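Local coordinates for YfkN protein (Bacillus subtilis subsp. subtilis, PDB 3GVE) that is a metal-binding protein of the calcineurin-like phosphoesterase family, carrying a manganese ion and a magnesium ion side by side in its two-metal site, at residues A[9-14]-A[52-57]; A[25-30]-A[334-339]; A[217-222]-A[230-235]; A[132-137]-A[185-190]; A[97-102]-A[322-327]. One frame throughout, in Å; residues are numbered along the deposited sequence.

Contact 1 of 5, residues A[9-14]-A[52-57]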
# COMPACT_ATOMS: atom_id res chain seq x y z
N GLN A 9 14.84 35.20 22.75
CA GLN A 9 14.33 33.89 22.49
C GLN A 9 15.37 32.96 21.83
O GLN A 9 16.36 33.38 21.32
CB GLN A 9 13.07 33.98 21.61
CG GLN A 9 12.03 34.98 22.10
CD GLN A 9 10.76 34.94 21.33
OE1 GLN A 9 9.69 34.97 21.90
NE2 GLN A 9 10.86 34.80 20.04
N VAL A 10 15.08 31.68 21.88
CA VAL A 10 15.75 30.65 21.06
C VAL A 10 14.74 30.12 20.01
O VAL A 10 13.69 29.68 20.37
CB VAL A 10 16.26 29.49 21.91
CG1 VAL A 10 16.85 28.43 21.03
CG2 VAL A 10 17.31 29.98 22.97
N HIS A 11 15.09 30.16 18.74
CA HIS A 11 14.22 29.55 17.74
C HIS A 11 14.73 28.13 17.50
O HIS A 11 15.80 27.96 16.96
CB HIS A 11 14.21 30.38 16.46
CG HIS A 11 13.41 29.79 15.34
ND1 HIS A 11 13.62 30.14 14.03
CD2 HIS A 11 12.43 28.86 15.34
CE1 HIS A 11 12.77 29.47 13.26
NE2 HIS A 11 12.05 28.68 14.03
N LEU A 12 13.97 27.13 17.92
CA LEU A 12 14.32 25.74 17.72
C LEU A 12 13.40 25.16 16.64
O LEU A 12 12.20 25.34 16.70
CB LEU A 12 14.15 24.98 19.04
CG LEU A 12 14.40 23.48 19.01
CD1 LEU A 12 15.86 23.20 18.63
CD2 LEU A 12 14.07 22.86 20.35
N SER A 13 13.97 24.50 15.64
CA SER A 13 13.18 23.85 14.59
C SER A 13 13.31 22.35 14.73
O SER A 13 14.38 21.84 14.99
CB SER A 13 13.67 24.27 13.22
OG SER A 13 13.42 25.63 12.98
N ILE A 14 12.20 21.64 14.56
CA ILE A 14 12.22 20.19 14.59
C ILE A 14 11.71 19.70 13.25
O ILE A 14 10.61 20.04 12.86
CB ILE A 14 11.29 19.64 15.71
CG1 ILE A 14 11.68 20.19 17.09
CG2 ILE A 14 11.31 18.12 15.73
CD1 ILE A 14 10.53 20.19 18.06
N GLU A 52 19.49 24.54 6.42
CA GLU A 52 20.18 25.77 6.00
C GLU A 52 19.51 27.02 6.56
O GLU A 52 20.12 28.06 6.65
CB GLU A 52 20.24 25.87 4.48
CG GLU A 52 21.12 24.83 3.84
CD GLU A 52 20.89 24.66 2.34
OE1 GLU A 52 19.93 25.22 1.79
OE2 GLU A 52 21.69 23.95 1.74
N GLN A 53 18.25 26.91 6.92
CA GLN A 53 17.50 28.05 7.42
C GLN A 53 17.68 28.32 8.91
O GLN A 53 17.48 29.43 9.35
CB GLN A 53 16.03 27.89 7.10
CG GLN A 53 15.73 28.02 5.63
CD GLN A 53 14.35 27.54 5.31
OE1 GLN A 53 13.54 27.36 6.20
NE2 GLN A 53 14.08 27.29 4.05
N ASN A 54 18.05 27.31 9.68
CA ASN A 54 18.21 27.52 11.13
C ASN A 54 19.27 26.60 11.72
O ASN A 54 19.10 25.39 11.67
CB ASN A 54 16.86 27.28 11.82
CG ASN A 54 16.89 27.52 13.32
OD1 ASN A 54 17.90 27.89 13.89
ND2 ASN A 54 15.76 27.31 13.96
N PRO A 55 20.32 27.11 12.31
CA PRO A 55 21.31 26.23 12.96
C PRO A 55 20.73 25.35 14.08
O PRO A 55 21.22 24.26 14.30
CB PRO A 55 22.33 27.23 13.52
CG PRO A 55 22.12 28.44 12.73
CD PRO A 55 20.68 28.52 12.44
N ASN A 56 19.71 25.84 14.77
CA ASN A 56 19.09 25.08 15.86
C ASN A 56 18.03 24.14 15.30
O ASN A 56 16.86 24.35 15.48
CB ASN A 56 18.44 26.02 16.90
CG ASN A 56 19.36 27.11 17.41
OD1 ASN A 56 20.51 26.89 17.73
ND2 ASN A 56 18.81 28.28 17.54
N THR A 57 18.46 23.11 14.61
CA THR A 57 17.53 22.18 13.97
C THR A 57 17.78 20.74 14.42
O THR A 57 18.90 20.23 14.38
CB THR A 57 17.61 22.29 12.43
OG1 THR A 57 17.17 23.60 12.04
CG2 THR A 57 16.71 21.27 11.76

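Contact 2 of 5, residues A[25-30]-A[334-339]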
# COMPACT_ATOMS: atom_id res chain seq x y z
N MSE A 25 15.03 4.95 -1.76
CA MSE A 25 15.06 5.54 -3.09
C MSE A 25 13.67 5.98 -3.54
O MSE A 25 12.67 5.51 -3.03
CB MSE A 25 15.63 4.53 -4.09
CG MSE A 25 17.08 4.17 -3.83
SE MSE A 25 18.31 5.68 -4.11
CE MSE A 25 18.53 5.46 -6.04
N ASP A 26 13.63 6.86 -4.52
CA ASP A 26 12.37 7.23 -5.15
C ASP A 26 12.08 6.17 -6.23
O ASP A 26 12.21 6.42 -7.43
CB ASP A 26 12.40 8.67 -5.69
CG ASP A 26 13.57 8.97 -6.63
OD1 ASP A 26 14.58 8.26 -6.60
OD2 ASP A 26 13.47 9.97 -7.36
N TYR A 27 11.70 4.99 -5.77
CA TYR A 27 11.67 3.78 -6.59
C TYR A 27 10.55 2.83 -6.18
O TYR A 27 10.37 2.53 -5.01
CB TYR A 27 13.02 3.06 -6.51
CG TYR A 27 13.28 2.15 -7.70
CD1 TYR A 27 13.84 2.65 -8.87
CD2 TYR A 27 12.95 0.81 -7.65
CE1 TYR A 27 14.06 1.83 -9.95
CE2 TYR A 27 13.19 -0.02 -8.74
CZ TYR A 27 13.74 0.51 -9.88
OH TYR A 27 13.96 -0.28 -10.98
N ASP A 28 9.82 2.34 -7.17
CA ASP A 28 8.77 1.34 -7.00
C ASP A 28 9.35 -0.02 -7.39
O ASP A 28 9.57 -0.29 -8.56
CB ASP A 28 7.58 1.71 -7.91
CG ASP A 28 6.48 0.66 -7.92
OD1 ASP A 28 6.54 -0.29 -7.16
OD2 ASP A 28 5.55 0.81 -8.72
N TYR A 29 9.62 -0.86 -6.41
CA TYR A 29 10.21 -2.17 -6.68
C TYR A 29 9.24 -3.14 -7.35
O TYR A 29 9.67 -4.10 -7.96
CB TYR A 29 10.76 -2.84 -5.41
CG TYR A 29 11.96 -2.13 -4.80
CD1 TYR A 29 13.22 -2.20 -5.40
CD2 TYR A 29 11.83 -1.38 -3.64
CE1 TYR A 29 14.29 -1.54 -4.86
CE2 TYR A 29 12.91 -0.73 -3.10
CZ TYR A 29 14.14 -0.81 -3.71
OH TYR A 29 15.22 -0.15 -3.18
N TYR A 30 7.94 -2.89 -7.20
CA TYR A 30 6.92 -3.77 -7.79
C TYR A 30 6.79 -3.53 -9.29
O TYR A 30 6.93 -4.49 -10.04
CB TYR A 30 5.58 -3.61 -7.09
CG TYR A 30 5.71 -3.59 -5.58
CD1 TYR A 30 5.59 -2.42 -4.90
CD2 TYR A 30 5.97 -4.75 -4.86
CE1 TYR A 30 5.73 -2.37 -3.53
CE2 TYR A 30 6.11 -4.71 -3.48
CZ TYR A 30 5.98 -3.51 -2.83
OH TYR A 30 6.10 -3.43 -1.47
N ASN A 334 21.31 -4.62 -4.64
CA ASN A 334 21.10 -5.98 -4.16
C ASN A 334 19.61 -6.32 -4.10
O ASN A 334 19.20 -7.44 -4.36
CB ASN A 334 21.75 -6.19 -2.78
CG ASN A 334 23.27 -6.15 -2.84
OD1 ASN A 334 23.87 -6.22 -3.90
ND2 ASN A 334 23.89 -6.03 -1.69
N THR A 335 18.81 -5.33 -3.73
CA THR A 335 17.37 -5.50 -3.69
C THR A 335 16.78 -5.71 -5.09
O THR A 335 15.91 -6.54 -5.28
CB THR A 335 16.69 -4.32 -2.96
OG1 THR A 335 17.15 -4.30 -1.60
CG2 THR A 335 15.18 -4.45 -2.96
N LEU A 336 17.26 -4.94 -6.06
CA LEU A 336 16.83 -5.15 -7.43
C LEU A 336 17.10 -6.60 -7.86
O LEU A 336 16.26 -7.22 -8.46
CB LEU A 336 17.55 -4.20 -8.37
CG LEU A 336 17.23 -2.71 -8.25
CD1 LEU A 336 18.15 -1.91 -9.16
CD2 LEU A 336 15.77 -2.37 -8.54
N GLU A 337 18.26 -7.13 -7.53
CA GLU A 337 18.61 -8.50 -7.90
C GLU A 337 17.65 -9.46 -7.22
O GLU A 337 17.15 -10.40 -7.80
CB GLU A 337 20.05 -8.79 -7.50
CG GLU A 337 20.57 -10.17 -7.88
CD GLU A 337 22.04 -10.39 -7.54
OE1 GLU A 337 22.73 -11.09 -8.31
OE2 GLU A 337 22.51 -9.90 -6.50
N TYR A 338 17.39 -9.20 -5.94
CA TYR A 338 16.50 -10.01 -5.14
C TYR A 338 15.08 -10.06 -5.72
O TYR A 338 14.46 -11.11 -5.78
CB TYR A 338 16.49 -9.46 -3.71
CG TYR A 338 15.32 -9.88 -2.86
CD1 TYR A 338 15.16 -11.19 -2.47
CD2 TYR A 338 14.39 -8.96 -2.44
CE1 TYR A 338 14.08 -11.57 -1.69
CE2 TYR A 338 13.33 -9.32 -1.68
CZ TYR A 338 13.17 -10.61 -1.30
OH TYR A 338 12.08 -10.95 -0.53
N VAL A 339 14.59 -8.91 -6.15
CA VAL A 339 13.24 -8.80 -6.68
C VAL A 339 13.08 -9.44 -8.06
O VAL A 339 12.03 -9.96 -8.39
CB VAL A 339 12.83 -7.33 -6.78
CG1 VAL A 339 11.58 -7.19 -7.55
CG2 VAL A 339 12.67 -6.75 -5.38

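Contact 3 of 5, residues A[217-222]-A[230-235]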
# COMPACT_ATOMS: atom_id res chain seq x y z
N THR A 217 1.06 7.29 16.20
CA THR A 217 -0.36 7.20 16.46
C THR A 217 -0.98 8.44 15.82
O THR A 217 -0.36 9.46 15.73
CB THR A 217 -0.64 7.11 17.98
OG1 THR A 217 -2.03 6.89 18.23
CG2 THR A 217 -0.17 8.37 18.73
N GLY A 218 -2.21 8.30 15.34
CA GLY A 218 -2.88 9.35 14.61
C GLY A 218 -3.81 10.18 15.45
O GLY A 218 -3.78 10.16 16.67
N ILE A 219 -4.67 10.90 14.75
CA ILE A 219 -5.49 11.98 15.29
C ILE A 219 -6.96 11.66 15.07
O ILE A 219 -7.34 11.29 13.98
CB ILE A 219 -5.17 13.33 14.57
CG1 ILE A 219 -3.72 13.75 14.81
CG2 ILE A 219 -6.17 14.41 14.97
CD1 ILE A 219 -3.17 14.77 13.81
N GLU A 220 -7.75 11.81 16.12
CA GLU A 220 -9.20 11.88 16.02
C GLU A 220 -9.62 13.24 16.55
O GLU A 220 -8.88 13.91 17.23
CB GLU A 220 -9.87 10.74 16.79
CG GLU A 220 -9.51 9.32 16.29
CD GLU A 220 -9.98 9.03 14.86
OE1 GLU A 220 -10.79 9.77 14.31
OE2 GLU A 220 -9.52 8.03 14.29
N LYS A 221 -10.83 13.64 16.19
CA LYS A 221 -11.31 14.99 16.49
C LYS A 221 -11.84 15.20 17.90
O LYS A 221 -12.00 16.33 18.32
CB LYS A 221 -12.39 15.40 15.49
CG LYS A 221 -11.87 15.62 14.07
CD LYS A 221 -13.07 15.82 13.16
CE LYS A 221 -12.74 16.24 11.76
NZ LYS A 221 -14.03 16.53 11.06
N GLN A 222 -12.12 14.11 18.61
CA GLN A 222 -12.68 14.19 19.96
C GLN A 222 -12.03 13.17 20.89
O GLN A 222 -11.33 12.26 20.44
CB GLN A 222 -14.20 13.95 19.90
CG GLN A 222 -14.98 15.09 19.22
CD GLN A 222 -15.22 14.82 17.74
OE1 GLN A 222 -15.05 13.72 17.28
NE2 GLN A 222 -15.61 15.87 17.01
N ASN A 230 -5.42 5.65 17.91
CA ASN A 230 -5.07 6.97 17.39
C ASN A 230 -5.32 8.03 18.45
O ASN A 230 -6.39 8.59 18.54
CB ASN A 230 -5.85 7.23 16.09
CG ASN A 230 -5.35 6.35 14.95
OD1 ASN A 230 -4.19 6.40 14.59
ND2 ASN A 230 -6.24 5.55 14.39
N ALA A 231 -4.30 8.27 19.25
CA ALA A 231 -4.44 8.93 20.54
C ALA A 231 -3.86 10.34 20.65
O ALA A 231 -3.77 10.84 21.75
CB ALA A 231 -3.83 8.03 21.64
N VAL A 232 -3.47 10.96 19.54
CA VAL A 232 -2.84 12.28 19.62
C VAL A 232 -3.70 13.35 20.31
O VAL A 232 -3.20 14.15 21.08
CB VAL A 232 -2.38 12.77 18.23
CG1 VAL A 232 -1.99 14.26 18.31
CG2 VAL A 232 -1.18 11.93 17.75
N PHE A 233 -4.99 13.37 20.03
CA PHE A 233 -5.87 14.36 20.68
C PHE A 233 -5.80 14.20 22.20
O PHE A 233 -5.75 15.17 22.91
CB PHE A 233 -7.31 14.20 20.18
CG PHE A 233 -8.25 15.22 20.76
CD1 PHE A 233 -8.46 16.44 20.15
CD2 PHE A 233 -8.95 14.93 21.92
CE1 PHE A 233 -9.37 17.37 20.70
CE2 PHE A 233 -9.85 15.85 22.47
CZ PHE A 233 -10.06 17.06 21.85
N ASP A 234 -5.81 12.96 22.66
CA ASP A 234 -5.73 12.67 24.09
C ASP A 234 -4.37 12.98 24.70
O ASP A 234 -4.29 13.48 25.81
CB ASP A 234 -6.18 11.23 24.34
CG ASP A 234 -7.57 10.96 23.78
OD1 ASP A 234 -8.50 11.72 24.10
OD2 ASP A 234 -7.70 10.05 23.00
N LEU A 235 -3.29 12.70 23.97
CA LEU A 235 -1.97 13.13 24.40
C LEU A 235 -1.93 14.65 24.59
O LEU A 235 -1.44 15.15 25.58
CB LEU A 235 -0.93 12.75 23.36
CG LEU A 235 -0.31 11.37 23.51
CD1 LEU A 235 0.61 11.14 22.31
CD2 LEU A 235 0.48 11.24 24.84
O HOH W 1 -6.67 11.31 18.82
O HOH W 2 -9.01 5.53 15.27
O HOH W 3 -8.79 11.00 20.61

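Contact 4 of 5, residues A[132-137]-A[185-190]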
# COMPACT_ATOMS: atom_id res chain seq x y z
N ALA A 132 8.25 4.27 25.23
CA ALA A 132 7.94 4.28 26.65
C ALA A 132 6.88 3.28 27.04
O ALA A 132 6.79 2.93 28.20
CB ALA A 132 7.52 5.69 27.09
N ASN A 133 6.05 2.83 26.09
CA ASN A 133 4.87 2.04 26.46
C ASN A 133 4.94 0.52 26.28
O ASN A 133 4.15 -0.19 26.86
CB ASN A 133 3.56 2.67 25.90
CG ASN A 133 3.43 2.59 24.37
OD1 ASN A 133 4.40 2.70 23.63
ND2 ASN A 133 2.19 2.46 23.90
N VAL A 134 5.88 0.03 25.49
CA VAL A 134 6.08 -1.41 25.40
C VAL A 134 6.90 -1.90 26.59
O VAL A 134 7.96 -1.39 26.85
CB VAL A 134 6.76 -1.84 24.08
CG1 VAL A 134 6.86 -3.38 24.00
CG2 VAL A 134 5.98 -1.29 22.89
N LYS A 135 6.36 -2.89 27.30
CA LYS A 135 6.99 -3.39 28.52
C LYS A 135 7.20 -4.91 28.48
O LYS A 135 6.58 -5.61 27.71
CB LYS A 135 6.16 -2.96 29.73
CG LYS A 135 6.22 -1.44 29.95
CD LYS A 135 5.38 -0.99 31.14
CE LYS A 135 5.38 0.50 31.30
NZ LYS A 135 4.65 0.90 32.52
N THR A 136 8.12 -5.39 29.31
CA THR A 136 8.28 -6.83 29.49
C THR A 136 7.04 -7.32 30.23
O THR A 136 6.27 -6.52 30.75
CB THR A 136 9.54 -7.17 30.31
OG1 THR A 136 9.38 -6.69 31.63
CG2 THR A 136 10.82 -6.56 29.69
N THR A 137 6.86 -8.63 30.28
CA THR A 137 5.69 -9.20 30.96
C THR A 137 5.69 -8.88 32.45
O THR A 137 4.65 -8.87 33.07
CB THR A 137 5.52 -10.71 30.71
OG1 THR A 137 6.69 -11.41 31.17
CG2 THR A 137 5.29 -11.02 29.25
N GLY A 185 2.93 -13.21 25.01
CA GLY A 185 3.76 -13.84 26.03
C GLY A 185 5.14 -13.24 26.21
O GLY A 185 5.88 -13.64 27.10
N GLN A 186 5.49 -12.26 25.38
CA GLN A 186 6.83 -11.66 25.39
C GLN A 186 6.89 -10.19 25.79
O GLN A 186 7.87 -9.76 26.36
CB GLN A 186 7.49 -11.86 24.04
CG GLN A 186 7.58 -13.30 23.62
CD GLN A 186 8.62 -13.54 22.56
OE1 GLN A 186 9.79 -13.27 22.77
NE2 GLN A 186 8.19 -14.02 21.43
N VAL A 187 5.84 -9.44 25.49
CA VAL A 187 5.73 -8.05 25.91
C VAL A 187 4.28 -7.78 26.17
O VAL A 187 3.43 -8.59 25.81
CB VAL A 187 6.25 -7.09 24.81
CG1 VAL A 187 7.71 -7.28 24.56
CG2 VAL A 187 5.44 -7.24 23.46
N GLN A 188 4.05 -6.64 26.77
CA GLN A 188 2.69 -6.05 26.90
C GLN A 188 2.79 -4.56 26.56
O GLN A 188 3.91 -4.00 26.48
CB GLN A 188 2.16 -6.14 28.32
CG GLN A 188 2.88 -5.23 29.26
CD GLN A 188 2.60 -5.47 30.73
OE1 GLN A 188 3.39 -6.10 31.42
NE2 GLN A 188 1.50 -4.91 31.24
N VAL A 189 1.67 -3.92 26.28
CA VAL A 189 1.73 -2.52 25.89
C VAL A 189 0.77 -1.64 26.68
O VAL A 189 -0.43 -1.84 26.66
CB VAL A 189 1.45 -2.32 24.37
CG1 VAL A 189 1.64 -0.87 23.97
CG2 VAL A 189 2.32 -3.23 23.53
N GLN A 190 1.35 -0.67 27.36
CA GLN A 190 0.62 0.27 28.17
C GLN A 190 -0.08 1.31 27.28
O GLN A 190 0.43 1.70 26.23
CB GLN A 190 1.61 0.94 29.12
CG GLN A 190 1.03 1.96 30.08
CD GLN A 190 2.09 2.61 30.94
OE1 GLN A 190 3.25 2.70 30.55
NE2 GLN A 190 1.69 3.11 32.10
O HOH W 4 5.58 4.23 30.39
O HOH W 5 8.77 -10.15 28.84

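Contact 5 of 5, residues A[97-102]-A[322-327]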
# COMPACT_ATOMS: atom_id res chain seq x y z
N ASN A 97 21.72 7.40 9.88
CA ASN A 97 22.97 7.76 10.51
C ASN A 97 23.64 8.83 9.63
O ASN A 97 24.14 9.84 10.08
CB ASN A 97 23.89 6.56 10.69
CG ASN A 97 23.49 5.66 11.88
OD1 ASN A 97 22.67 6.05 12.72
ND2 ASN A 97 24.09 4.51 11.94
N ALA A 98 23.63 8.57 8.32
CA ALA A 98 24.27 9.47 7.36
C ALA A 98 23.57 10.83 7.31
O ALA A 98 24.21 11.83 7.10
CB ALA A 98 24.32 8.83 5.97
N LEU A 99 22.26 10.84 7.51
CA LEU A 99 21.46 12.07 7.55
C LEU A 99 21.48 12.73 8.94
O LEU A 99 20.89 13.77 9.15
CB LEU A 99 20.01 11.79 7.15
CG LEU A 99 19.76 11.42 5.69
CD1 LEU A 99 18.30 11.06 5.45
CD2 LEU A 99 20.18 12.58 4.78
N LYS A 100 22.17 12.09 9.87
CA LYS A 100 22.36 12.62 11.21
C LYS A 100 21.02 12.87 11.93
O LYS A 100 20.77 13.92 12.49
CB LYS A 100 23.26 13.87 11.19
CG LYS A 100 24.67 13.54 10.69
CD LYS A 100 25.55 14.78 10.65
CE LYS A 100 26.92 14.43 10.08
NZ LYS A 100 27.96 15.40 10.56
N TYR A 101 20.16 11.86 11.92
CA TYR A 101 18.95 11.91 12.75
C TYR A 101 19.34 12.04 14.22
O TYR A 101 20.34 11.48 14.65
CB TYR A 101 18.10 10.66 12.55
CG TYR A 101 17.10 10.80 11.42
CD1 TYR A 101 17.51 10.71 10.09
CD2 TYR A 101 15.76 11.04 11.69
CE1 TYR A 101 16.60 10.84 9.06
CE2 TYR A 101 14.83 11.16 10.65
CZ TYR A 101 15.27 11.09 9.34
OH TYR A 101 14.40 11.21 8.30
N ASP A 102 18.52 12.76 14.98
CA ASP A 102 18.74 12.94 16.41
C ASP A 102 17.97 11.93 17.28
O ASP A 102 18.37 11.67 18.40
CB ASP A 102 18.39 14.37 16.82
CG ASP A 102 19.27 15.41 16.13
OD1 ASP A 102 20.45 15.46 16.46
OD2 ASP A 102 18.76 16.12 15.27
N GLU A 322 22.20 13.18 -2.64
CA GLU A 322 23.37 12.32 -2.81
C GLU A 322 23.75 11.50 -1.57
O GLU A 322 24.27 10.42 -1.72
CB GLU A 322 24.59 13.13 -3.28
CG GLU A 322 24.40 13.79 -4.63
CD GLU A 322 25.60 14.60 -5.08
OE1 GLU A 322 26.61 14.65 -4.35
OE2 GLU A 322 25.52 15.18 -6.18
N THR A 323 23.49 12.01 -0.36
CA THR A 323 23.93 11.29 0.81
C THR A 323 23.08 10.00 0.91
O THR A 323 23.58 8.94 1.27
CB THR A 323 23.79 12.14 2.08
OG1 THR A 323 24.67 13.27 1.98
CG2 THR A 323 24.11 11.37 3.41
N VAL A 324 21.79 10.13 0.62
CA VAL A 324 20.91 8.97 0.63
C VAL A 324 21.32 7.97 -0.44
O VAL A 324 21.51 6.82 -0.15
CB VAL A 324 19.42 9.35 0.46
CG1 VAL A 324 18.57 8.09 0.37
CG2 VAL A 324 18.98 10.21 1.66
N THR A 325 21.46 8.44 -1.67
CA THR A 325 21.79 7.56 -2.78
C THR A 325 23.10 6.84 -2.55
O THR A 325 23.17 5.65 -2.72
CB THR A 325 21.82 8.32 -4.13
OG1 THR A 325 20.56 8.93 -4.34
CG2 THR A 325 22.10 7.37 -5.27
N ASN A 326 24.14 7.58 -2.16
CA ASN A 326 25.44 6.98 -1.96
C ASN A 326 25.42 5.93 -0.85
O ASN A 326 26.04 4.89 -0.95
CB ASN A 326 26.50 8.05 -1.63
CG ASN A 326 26.90 8.88 -2.84
OD1 ASN A 326 26.56 8.55 -3.96
ND2 ASN A 326 27.62 9.96 -2.61
N THR A 327 24.69 6.21 0.21
CA THR A 327 24.65 5.33 1.35
C THR A 327 23.91 4.03 1.05
O THR A 327 24.36 2.97 1.40
CB THR A 327 24.04 6.05 2.57
OG1 THR A 327 24.80 7.23 2.82
CG2 THR A 327 24.10 5.18 3.80

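Contact 1 of 5, residues A[9-14]-A[52-57]
Two asparagine amides converge on the carbonyl oxygen of His11. Asn54 ND2 gives His11 O a nearly straight bond (3.1 Å, 172° at the hydrogen). Neither donor lies in the carbonyl plane: Asn54 ND2 and Asn56 ND2 stand off it on opposite faces, while the oxygen stays close to each donor's own amide plane. Asn54 ND2 gives a second bond, to Ser13 OG at 3.0 Å. With CG anti to the backbone N (chi1 -177°), the Asn54 amide extends to the strand and sets ND2 3.5 Å above the centre of the His11 ring, the two planes 31° apart. Asp291 of strand 286-297 accepts from both His11 NE2 and Ser13 OG, and Asn56 ND2 also bonds Ile154 O.

Backbone pairing is parallel: Ser13 N donates to Asn56 O at 2.9 Å, and Ser13 bridges Thr57 where strand 57-61 begins. Helix 40-53 thus leads back to the edge of strand 9-17, completing a beta-alpha-beta crossover. Within the turn, Asn54 OD1 accepts from Asn56 N, an Asx turn, and Thr57 OG1 donates to Asn54 O.

Van der Waals contact is slight, methyl against polar atom: Leu12 CD1 lies 3.5 Å from Asn56 O, Val10 CG1 beside Asn56 ND2.

Contact 2 of 5, residues A[25-30]-A[334-339]
Thr335 CG2 sits over one face of the Tyr29 ring, a CH-pi contact with the methyl 3.9 Å from the ring centroid and 23° off the normal. The methyl is displaced toward the rim and comes closest to Tyr29 at CE1. Its placement follows from the threonine rotamer: CG2 lies anti to the backbone N and projects from the helix, while OG1 turns back to bond Thr331 O one turn earlier. The opposite face of the same ring is met by Tyr27 CD2, 3.7 Å above the plane, so the Tyr29 ring is held between a methyl and a neighbouring ring.

The other apolar contact comes from a branch end. Leu336 CD2 approaches Tyr27 CE2 obliquely at 3.5 Å and also lies at the edge of the Tyr29 ring, near its plane, 4.1 Å from CE1. One leucine methyl therefore touches both tyrosines. Val339, a turn after Thr335, instead sets its CG1 methyl against a backbone oxygen, 3.7 Å from Tyr29 O.

Polar atoms are paired around this surface: Tyr29 OH bonds His332 ND1, Tyr27 OH bonds Asp32, and Asp28 OD1 accepts from Tyr30 N in an Asx turn.

The contact lays the short strand 27-28 and its following turn against the C-terminal helix 322-340. Helix 70-85 packs close by, with Leu71 touching Tyr29, Tyr74 touching Thr335 and Pro70 touching Val339.

Contact 3 of 5, residues A[217-222]-A[230-235]
Gly218 and Asn230 make the close end of the contact, their CA atoms 4.3 Å apart. Asn230 OD1 accepts from Gly218 N at 2.8 Å, with the donor in the amide carbonyl plane and on a lone pair. The next two backbone amides of the second segment are taken up by the first: Ala231 N donates to Thr217 OG1 at 2.8 Å, and Val232 N to Gly218 O at 3.0 Å. The Thr217 hydroxyl is placed for this by its torsion, OG1 extended away from the backbone N (chi1 -174°), and it also bonds Glu229 O. Val232 CB also packs on Ile219 CG1 at 3.8 Å, and Val232 CG2 comes close to the carbonyl oxygens of Thr217 and Gly218.

Farther along, waters carry the polar links, while Phe233 still packs directly on the backbone of 220-222, with Gln222 CA over one face, 4.1 Å above the ring plane. One water accepts from Glu220 N and Phe233 N and donates to Asn230 O; another donates to Glu220 OE2 and accepts from Asn230 ND2. Glu220 OE1 forms a salt bridge with Lys341 of the second subunit.

Ala231 is at the N-cap position of helix 232-238, and the loop after strand 210-215 supplies acceptors to Ala231 N and Val232 N. That loop follows His216, a magnesium ligand, and Asn230 touches the ligand His249: the bonds tie helix start and metal-site loop together.

Contact 4 of 5, residues A[132-137]-A[185-190]
Asn133 pairs with Gln190 through both backbone and side chain. Asn133 O accepts from Gln190 N at 2.9 Å, and Asn133 ND2 returns a 3.0 Å bond to Gln190 O, with the oxygen within 12° of the amide plane. Its CG stands between the backbone N and the carbonyl carbon (chi1 69°), which folds the amide back onto Gln190; ND2 also bonds Val171 O. Val134 then forms a non-hydrogen-bonded pair with Val189. Val134 CG1 reaches Val187 CB at 3.8 Å, and Ile175 of helix 175-178 covers Val134 and Val189.

Lys135 makes the hydrogen-bonded pair with Gln188: Lys135 N to Gln188 O is 2.8 Å and almost straight at 178°, and Gln188 N answers to Lys135 O at 2.9 Å. These two pairs form an antiparallel two-stranded ribbon. The extended Lys135 chain carries NZ to Gln190 OE1, a weak bond of 3.0 Å. Past Thr136, Thr137 CG2 rests 3.4 Å from Gly185 O, and a water links Thr137 N with Gln186 O.

Glu198 of helix 192-205 forms a salt bridge with Lys135 NZ and accepts from Gln190 NE2, so its carboxylate probably balances the lysine charge while joining ribbon to helix.

Contact 5 of 5, residues A[97-102]-A[322-327]
Ala98 CB sits between two threonines of the C-terminal helix, 3.6 Å from Thr323 CG2 and equally 3.6 Å from Thr327 OG1. The two threonines are one helical turn apart, so the small methyl faces the groove between them, and the nearest CA atoms, those of Ala98 and Thr323, are 6.8 Å apart. Beside it, Leu99 meets Val324 branch to branch: Leu99 CD1 lies 3.9 Å from Val324 CG2, with Leu99 CD2 slightly farther from the same methyl. All of these approaches are van der Waals contacts.

The meeting joins the end of helix 91-98 to the first turns of helix 322-340. The former closes in a Schellman motif, in which Lys100 takes a positive phi of 59° and Lys100 N bonds Asn97 O at 3.0 Å. This reversal turns the chain away toward Asp102, which is hydrogen-bonded to Leu59 of strand 57-61, the neighbour of strand 9-17 in a four-stranded mixed sheet.

Farther out, Thr327 OG1 donates to Thr323 O at 2.6 Å, which holds the Thr327 hydroxyl; the same oxygen accepts from Thr327 N. Thr323 presents CG2 to Ala98 because that branch lies opposite its amide nitrogen (OG1 at chi1 -64°). Arg51 of helix 40-53 bonds Leu99 O. Ala44 of that helix touches both Leu99 and Val324, and Leu40 adds to the cover over Leu99.

In the fold
Contact 2 opens before contact 1 closes; contacts 4 and 3 follow in series, within the span of contact 5, and contact 2 spans all three. Contacts 2 and 5 each join an early segment to helix 322-340; their centres are about 19 Å apart and they touch through selenomethionine Met25 and Thr325. Contact 5 also touches contact 1, where Thr57 packs near Asp102. Contacts 3 and 4 lie about 21 Å apart between centres, both bordering helix 192-205, and contact 4 is across the chain's centre from contact 1. The C-terminal helix thus fastens onto the phosphoesterase fold, while the Asn230 side chain of contact 3 lies about 8 Å from the magnesium ion, against about 12 Å for Asn133 of contact 4.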